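Local coordinates for protein quinoline 2-oxidoreductase medium subunit (Pseudomonas putida, PDB 1T3Q) that binds FAD and probably passes electrons through it as the flavoprotein subunit of a molybdenum hydroxylase that oxidises quinoline, at residues G113-G121 with F151-L160. Residues are numbered along the deposited sequence; the frame is centred on the assembly and turned at random.
Sequences GSLAHADAG and FMKGHYFTDL. With FAD (flavin-adenine dinucleotide), chain R.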
ATOM      1  N   GLY C 113      15.572 -13.474  42.306  1.00 19.32           N
ATOM      2  CA  GLY C 113      16.182 -12.661  41.267  1.00 20.15           C
ATOM      3  C   GLY C 113      16.636 -11.316  41.800  1.00 19.62           C
ATOM      4  O   GLY C 113      17.707 -10.817  41.443  1.00 19.59           O
ATOM      5  N   SER C 114      15.818 -10.719  42.659  1.00 19.41           N
ATOM      6  CA  SER C 114      16.154  -9.430  43.249  1.00 19.71           C
ATOM      7  C   SER C 114      17.413  -9.560  44.108  1.00 19.95           C
ATOM      8  O   SER C 114      18.301  -8.713  44.050  1.00 18.66           O
ATOM      9  CB  SER C 114      14.993  -8.919  44.113  1.00 18.85           C
ATOM     10  OG  SER C 114      15.333  -7.711  44.764  1.00 20.87           O
ATOM     11  N   LEU C 115      17.488 -10.628  44.898  1.00 19.08           N
ATOM     12  CA  LEU C 115      18.637 -10.842  45.771  1.00 20.95           C
ATOM     13  C   LEU C 115      19.915 -11.128  44.987  1.00 20.80           C
ATOM     14  O   LEU C 115      20.983 -10.615  45.323  1.00 21.99           O
ATOM     15  CB  LEU C 115      18.344 -11.985  46.752  1.00 22.00           C
ATOM     16  CG  LEU C 115      17.233 -11.676  47.762  1.00 22.14           C
ATOM     17  CD1 LEU C 115      16.873 -12.926  48.557  1.00 23.50           C
ATOM     18  CD2 LEU C 115      17.699 -10.569  48.687  1.00 22.27           C
ATOM     19  N   ALA C 116      19.801 -11.933  43.936  1.00 20.05           N
ATOM     20  CA  ALA C 116      20.958 -12.271  43.117  1.00 20.36           C
ATOM     21  C   ALA C 116      21.438 -11.067  42.303  1.00 22.69           C
ATOM     22  O   ALA C 116      22.645 -10.879  42.121  1.00 20.78           O
ATOM     23  CB  ALA C 116      20.618 -13.421  42.195  1.00 19.46           C
ATOM     24  N   HIS C 117      20.501 -10.258  41.810  1.00 22.28           N
ATOM     25  CA  HIS C 117      20.870  -9.078  41.029  1.00 22.34           C
ATOM     26  C   HIS C 117      21.664  -8.156  41.946  1.00 22.30           C
ATOM     27  O   HIS C 117      22.642  -7.533  41.532  1.00 23.63           O
ATOM     28  CB  HIS C 117      19.628  -8.362  40.496  1.00 21.42           C
ATOM     29  CG  HIS C 117      19.943  -7.183  39.625  1.00 24.11           C
ATOM     30  ND1 HIS C 117      20.776  -7.269  38.529  1.00 24.36           N
ATOM     31  CD2 HIS C 117      19.541  -5.892  39.691  1.00 22.82           C
ATOM     32  CE1 HIS C 117      20.873  -6.082  37.959  1.00 25.29           C
ATOM     33  NE2 HIS C 117      20.133  -5.228  38.645  1.00 24.09           N
ATOM     34  N   ALA C 118      21.227  -8.089  43.199  1.00 21.62           N
ATOM     35  CA  ALA C 118      21.882  -7.300  44.237  1.00 22.04           C
ATOM     36  C   ALA C 118      22.090  -5.809  43.970  1.00 24.01           C
ATOM     37  O   ALA C 118      23.178  -5.271  44.208  1.00 24.03           O
ATOM     38  CB  ALA C 118      23.214  -7.945  44.596  1.00 22.46           C
ATOM     39  N   ASP C 119      21.063  -5.135  43.473  1.00 23.08           N
ATOM     40  CA  ASP C 119      21.192  -3.701  43.252  1.00 24.45           C
ATOM     41  C   ASP C 119      21.268  -3.097  44.660  1.00 23.64           C
ATOM     42  O   ASP C 119      20.447  -3.417  45.518  1.00 21.28           O
ATOM     43  CB  ASP C 119      19.970  -3.151  42.513  1.00 23.63           C
ATOM     44  CG  ASP C 119      20.139  -1.695  42.117  1.00 25.28           C
ATOM     45  OD1 ASP C 119      20.548  -0.891  42.978  1.00 24.78           O
ATOM     46  OD2 ASP C 119      19.862  -1.348  40.949  1.00 25.91           O
ATOM     47  N   ALA C 120      22.254  -2.241  44.898  1.00 22.81           N
ATOM     48  CA  ALA C 120      22.411  -1.623  46.210  1.00 23.42           C
ATOM     49  C   ALA C 120      21.232  -0.710  46.530  1.00 23.81           C
ATOM     50  O   ALA C 120      21.072  -0.276  47.667  1.00 23.80           O
ATOM     51  CB  ALA C 120      23.709  -0.829  46.269  1.00 25.12           C
ATOM     52  N   GLY C 121      20.408  -0.429  45.524  1.00 23.22           N
ATOM     53  CA  GLY C 121      19.260   0.432  45.734  1.00 23.25           C
ATOM     54  C   GLY C 121      17.966  -0.346  45.856  1.00 23.16           C
ATOM     55  O   GLY C 121      16.905   0.242  46.041  1.00 25.40           O
ATOM     56  N   PHE C 151      25.459 -12.393  52.312  1.00 25.00           N
ATOM     57  CA  PHE C 151      25.073 -12.637  50.929  1.00 24.31           C
ATOM     58  C   PHE C 151      25.249 -11.389  50.069  1.00 24.74           C
ATOM     59  O   PHE C 151      25.804 -11.460  48.969  1.00 24.08           O
ATOM     60  CB  PHE C 151      23.615 -13.092  50.855  1.00 24.08           C
ATOM     61  CG  PHE C 151      23.177 -13.491  49.475  1.00 25.27           C
ATOM     62  CD1 PHE C 151      23.506 -14.745  48.962  1.00 23.40           C
ATOM     63  CD2 PHE C 151      22.469 -12.603  48.669  1.00 23.59           C
ATOM     64  CE1 PHE C 151      23.137 -15.105  47.668  1.00 24.62           C
ATOM     65  CE2 PHE C 151      22.096 -12.955  47.374  1.00 23.54           C
ATOM     66  CZ  PHE C 151      22.433 -14.209  46.872  1.00 24.63           C
ATOM     67  N   MET C 152      24.759 -10.259  50.574  1.00 23.77           N
ATOM     68  CA  MET C 152      24.838  -8.979  49.874  1.00 24.45           C
ATOM     69  C   MET C 152      26.147  -8.295  50.223  1.00 23.61           C
ATOM     70  O   MET C 152      26.257  -7.642  51.256  1.00 23.52           O
ATOM     71  CB  MET C 152      23.663  -8.087  50.283  1.00 25.27           C
ATOM     72  CG  MET C 152      23.696  -6.709  49.655  1.00 26.39           C
ATOM     73  SD  MET C 152      23.678  -6.822  47.871  1.00 30.21           S
ATOM     74  CE  MET C 152      23.340  -5.089  47.438  1.00 26.67           C
ATOM     75  N   LYS C 153      27.135  -8.441  49.350  1.00 25.48           N
ATOM     76  CA  LYS C 153      28.456  -7.874  49.590  1.00 27.93           C
ATOM     77  C   LYS C 153      28.662  -6.470  49.035  1.00 30.19           C
ATOM     78  O   LYS C 153      29.609  -5.779  49.421  1.00 30.08           O
ATOM     79  CB  LYS C 153      29.519  -8.813  49.019  1.00 29.38           C
ATOM     80  CG  LYS C 153      29.424 -10.236  49.555  1.00 29.42           C
ATOM     81  CD  LYS C 153      30.496 -11.137  48.958  1.00 32.16           C
ATOM     82  CE  LYS C 153      31.893 -10.703  49.376  1.00 33.84           C
ATOM     83  N   GLY C 154      27.783  -6.055  48.128  1.00 29.29           N
ATOM     84  CA  GLY C 154      27.892  -4.734  47.538  1.00 30.61           C
ATOM     85  C   GLY C 154      27.025  -4.596  46.302  1.00 30.93           C
ATOM     86  O   GLY C 154      26.265  -5.504  45.960  1.00 31.47           O
ATOM     87  N   HIS C 155      27.136  -3.459  45.627  1.00 30.97           N
ATOM     88  CA  HIS C 155      26.351  -3.216  44.426  1.00 31.12           C
ATOM     89  C   HIS C 155      26.683  -4.267  43.368  1.00 30.24           C
ATOM     90  O   HIS C 155      27.813  -4.326  42.879  1.00 27.91           O
ATOM     91  CB  HIS C 155      26.644  -1.815  43.890  1.00 33.62           C
ATOM     92  CG  HIS C 155      25.676  -1.356  42.848  1.00 36.32           C
ATOM     93  ND1 HIS C 155      24.312  -1.379  43.042  1.00 36.67           N
ATOM     94  CD2 HIS C 155      25.872  -0.850  41.607  1.00 38.81           C
ATOM     95  CE1 HIS C 155      23.709  -0.908  41.966  1.00 38.58           C
ATOM     96  NE2 HIS C 155      24.633  -0.578  41.080  1.00 40.14           N
ATOM     97  N   TYR C 156      25.691  -5.085  43.022  1.00 28.50           N
ATOM     98  CA  TYR C 156      25.852  -6.161  42.039  1.00 29.47           C
ATOM     99  C   TYR C 156      26.945  -7.122  42.490  1.00 29.00           C
ATOM    100  O   TYR C 156      27.676  -7.679  41.671  1.00 28.05           O
ATOM    101  CB  TYR C 156      26.217  -5.607  40.658  1.00 30.91           C
ATOM    102  CG  TYR C 156      25.239  -4.596  40.103  1.00 34.02           C
ATOM    103  CD1 TYR C 156      23.863  -4.755  40.269  1.00 35.03           C
ATOM    104  CD2 TYR C 156      25.693  -3.484  39.395  1.00 36.82           C
ATOM    105  CE1 TYR C 156      22.964  -3.830  39.747  1.00 36.77           C
ATOM    106  CE2 TYR C 156      24.802  -2.554  38.866  1.00 39.12           C
ATOM    107  CZ  TYR C 156      23.440  -2.732  39.048  1.00 39.24           C
ATOM    108  OH  TYR C 156      22.560  -1.806  38.539  1.00 41.51           O
ATOM    109  N   PHE C 157      27.045  -7.316  43.799  1.00 29.32           N
ATOM    110  CA  PHE C 157      28.068  -8.184  44.369  1.00 30.45           C
ATOM    111  C   PHE C 157      27.476  -9.075  45.459  1.00 29.28           C
ATOM    112  O   PHE C 157      27.073  -8.585  46.514  1.00 28.82           O
ATOM    113  CB  PHE C 157      29.181  -7.311  44.958  1.00 32.75           C
ATOM    114  CG  PHE C 157      30.400  -8.074  45.400  1.00 36.24           C
ATOM    115  CD1 PHE C 157      31.345  -7.460  46.219  1.00 36.52           C
ATOM    116  CD2 PHE C 157      30.622  -9.384  44.981  1.00 36.77           C
ATOM    117  CE1 PHE C 157      32.494  -8.140  46.617  1.00 37.55           C
ATOM    118  CE2 PHE C 157      31.766 -10.070  45.372  1.00 38.39           C
ATOM    119  CZ  PHE C 157      32.705  -9.446  46.191  1.00 37.21           C
ATOM    120  N   THR C 158      27.422 -10.379  45.205  1.00 28.47           N
ATOM    121  CA  THR C 158      26.884 -11.314  46.188  1.00 28.29           C
ATOM    122  C   THR C 158      27.873 -12.436  46.493  1.00 28.91           C
ATOM    123  O   THR C 158      28.912 -12.559  45.842  1.00 27.57           O
ATOM    124  CB  THR C 158      25.572 -11.966  45.706  1.00 28.30           C
ATOM    125  OG1 THR C 158      25.859 -12.888  44.648  1.00 27.46           O
ATOM    126  CG2 THR C 158      24.599 -10.909  45.211  1.00 27.55           C
ATOM    127  N   ASP C 159      27.527 -13.254  47.484  1.00 29.40           N
ATOM    128  CA  ASP C 159      28.358 -14.376  47.909  1.00 31.20           C
ATOM    129  C   ASP C 159      28.196 -15.554  46.957  1.00 31.67           C
ATOM    130  O   ASP C 159      28.866 -16.577  47.097  1.00 31.86           O
ATOM    131  CB  ASP C 159      27.959 -14.814  49.320  1.00 33.02           C
ATOM    132  CG  ASP C 159      28.897 -15.857  49.891  1.00 34.99           C
ATOM    133  OD1 ASP C 159      28.403 -16.838  50.489  1.00 34.92           O
ATOM    134  OD2 ASP C 159      30.129 -15.688  49.746  1.00 35.75           O
ATOM    135  N   LEU C 160      27.298 -15.399  45.994  1.00 31.95           N
ATOM    136  CA  LEU C 160      27.012 -16.432  45.008  1.00 32.93           C
ATOM    137  C   LEU C 160      28.251 -16.772  44.177  1.00 34.00           C
ATOM    138  O   LEU C 160      28.903 -15.884  43.628  1.00 33.91           O
ATOM    139  CB  LEU C 160      25.890 -15.940  44.097  1.00 33.00           C
ATOM    140  CG  LEU C 160      24.675 -16.814  43.793  1.00 33.94           C
ATOM    141  CD1 LEU C 160      24.213 -17.561  45.029  1.00 33.24           C
ATOM    142  CD2 LEU C 160      23.570 -15.913  43.261  1.00 31.91           C
TER
HETATM  143  PA  FAD R4931      16.148 -11.751  36.636  1.00 19.71           P
HETATM  144  O1A FAD R4931      16.183 -10.411  35.990  1.00 10.91           O
HETATM  145  O2A FAD R4931      15.865 -12.827  35.890  1.00 11.56           O
HETATM  146  O5B FAD R4931      17.626 -11.850  36.972  1.00 17.91           O
HETATM  147  C5B FAD R4931      18.291 -11.204  38.105  1.00 17.76           C
HETATM  148  C4B FAD R4931      19.800 -11.692  38.167  1.00 20.35           C
HETATM  149  O4B FAD R4931      19.840 -12.762  39.193  1.00 18.85           O
HETATM  150  C3B FAD R4931      20.478 -12.326  36.904  1.00 21.36           C
HETATM  151  O3B FAD R4931      21.849 -12.063  36.863  1.00 22.75           O
HETATM  152  C2B FAD R4931      20.124 -13.835  37.073  1.00 21.11           C
HETATM  153  O2B FAD R4931      21.054 -14.678  36.439  1.00 19.13           O
HETATM  154  C1B FAD R4931      20.254 -14.019  38.556  1.00 19.77           C
HETATM  155  N9A FAD R4931      19.337 -14.995  39.145  1.00 17.70           N
HETATM  156  C8A FAD R4931      17.958 -14.963  39.127  1.00 19.85           C
HETATM  157  N7A FAD R4931      17.404 -15.866  39.934  1.00 16.63           N
HETATM  158  C5A FAD R4931      18.469 -16.533  40.494  1.00 18.37           C
HETATM  159  C6A FAD R4931      18.550 -17.640  41.499  1.00 18.29           C
HETATM  160  N6A FAD R4931      17.510 -18.236  42.026  1.00 14.40           N
HETATM  161  N1A FAD R4931      19.840 -18.036  41.830  1.00 17.44           N
HETATM  162  C2A FAD R4931      20.962 -17.441  41.294  1.00 20.01           C
HETATM  163  N3A FAD R4931      20.985 -16.437  40.371  1.00 16.92           N
HETATM  164  C4A FAD R4931      19.714 -16.050  39.956  1.00 18.05           C
HETATM  165  N1  FAD R4931      13.663  -3.582  42.091  1.00 21.55           N
HETATM  166  C2  FAD R4931      13.599  -3.050  43.314  1.00 23.82           C
HETATM  167  O2  FAD R4931      14.212  -3.510  44.245  1.00 24.08           O
HETATM  168  N3  FAD R4931      12.957  -1.787  43.548  1.00 20.66           N
HETATM  169  C4  FAD R4931      12.449  -1.016  42.506  1.00 21.85           C
HETATM  170  O4  FAD R4931      11.953   0.060  42.757  1.00 22.73           O
HETATM  171  C4X FAD R4931      12.583  -1.550  41.147  1.00 21.07           C
HETATM  172  N5  FAD R4931      12.109  -0.842  40.070  1.00 19.84           N
HETATM  173  C5X FAD R4931      12.163  -1.434  38.822  1.00 19.80           C
HETATM  174  C6  FAD R4931      11.668  -0.679  37.709  1.00 19.80           C
HETATM  175  C7  FAD R4931      11.679  -1.198  36.414  1.00 18.76           C
HETATM  176  C7M FAD R4931      11.174  -0.345  35.271  1.00 19.91           C
HETATM  177  C8  FAD R4931      12.189  -2.570  36.173  1.00 18.80           C
HETATM  178  C8M FAD R4931      12.226  -3.196  34.799  1.00 17.89           C
HETATM  179  C9  FAD R4931      12.662  -3.340  37.269  1.00 17.91           C
HETATM  180  C9A FAD R4931      12.669  -2.782  38.587  1.00 19.03           C
HETATM  181  N10 FAD R4931      13.162  -3.493  39.770  1.00 18.70           N
HETATM  182  C10 FAD R4931      13.166  -2.907  40.999  1.00 21.51           C
HETATM  183  C1' FAD R4931      13.836  -4.804  39.567  1.00 18.72           C
HETATM  184  C2' FAD R4931      12.939  -6.018  39.946  1.00 18.90           C
HETATM  185  O2' FAD R4931      12.832  -6.104  41.370  1.00 21.15           O
HETATM  186  C3' FAD R4931      13.625  -7.247  39.344  1.00 19.23           C
HETATM  187  O3' FAD R4931      12.583  -8.203  39.101  1.00 20.96           O
HETATM  188  C4' FAD R4931      14.693  -7.880  40.277  1.00 19.76           C
HETATM  189  O4' FAD R4931      15.730  -6.945  40.589  1.00 19.98           O
HETATM  190  C5' FAD R4931      15.282  -9.044  39.532  1.00 17.81           C
HETATM  191  O5' FAD R4931      14.396 -10.302  39.743  1.00 18.36           O
HETATM  192  P   FAD R4931      14.051 -11.157  38.554  1.00 19.94           P
HETATM  193  O1P FAD R4931      13.233 -12.322  39.125  1.00 19.02           O
HETATM  194  O2P FAD R4931      13.486 -10.445  37.504  1.00 19.37           O
HETATM  195  O3P FAD R4931      15.310 -11.722  38.040  1.00 17.50           O
HETATM  196  O   HOH W   1      24.788 -12.449  42.158  1.00 27.73           O
HETATM  197  O   HOH W   2      19.849  -2.548  38.551  1.00 27.09           O
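Ala118 and Ala120, in the loop after helix 111-117, are hydrogen-bonded to Tyr156 and His155 of the type II turn Gly154-Phe157. Tyr156 N donates to Ala118 O (2.8 Å), and Ala120 N meets His155 ND1 (2.9 Å) nearly straight (168°) and in the imidazole plane. Asp119 OD1 lies at the same ring's edge, 3.3 Å from His155 CE1, and also accepts from Gly121 N in an Asx turn. An alanine in place of His155 removes ND1 and would probably leave Ala120 N without its mate. Water bridges add to this: one links His117 NE2, Asp119 OD2 and Tyr156 OH, another Ala116 O and Thr158 OG1.

Among the rings, Tyr156 leans obliquely over one face of His117, planes 50° apart, while its edge meets His117 O. Phe151 likewise turns its edge to Leu115 O. Apolar contacts join Thr158 and Met152 to Ala118: Thr158 CG2, anti to its carbonyl carbon, presses tightly on Ala118 CB at 3.3 Å, and Met152, bent at chi2, lays SD against Ala118 CB.

Ala116 CB, 3.2 Å from FAD O4B, and Leu160 CD2, beside the adenine, make this a wall of the FAD pocket in a PCMH-type flavin domain.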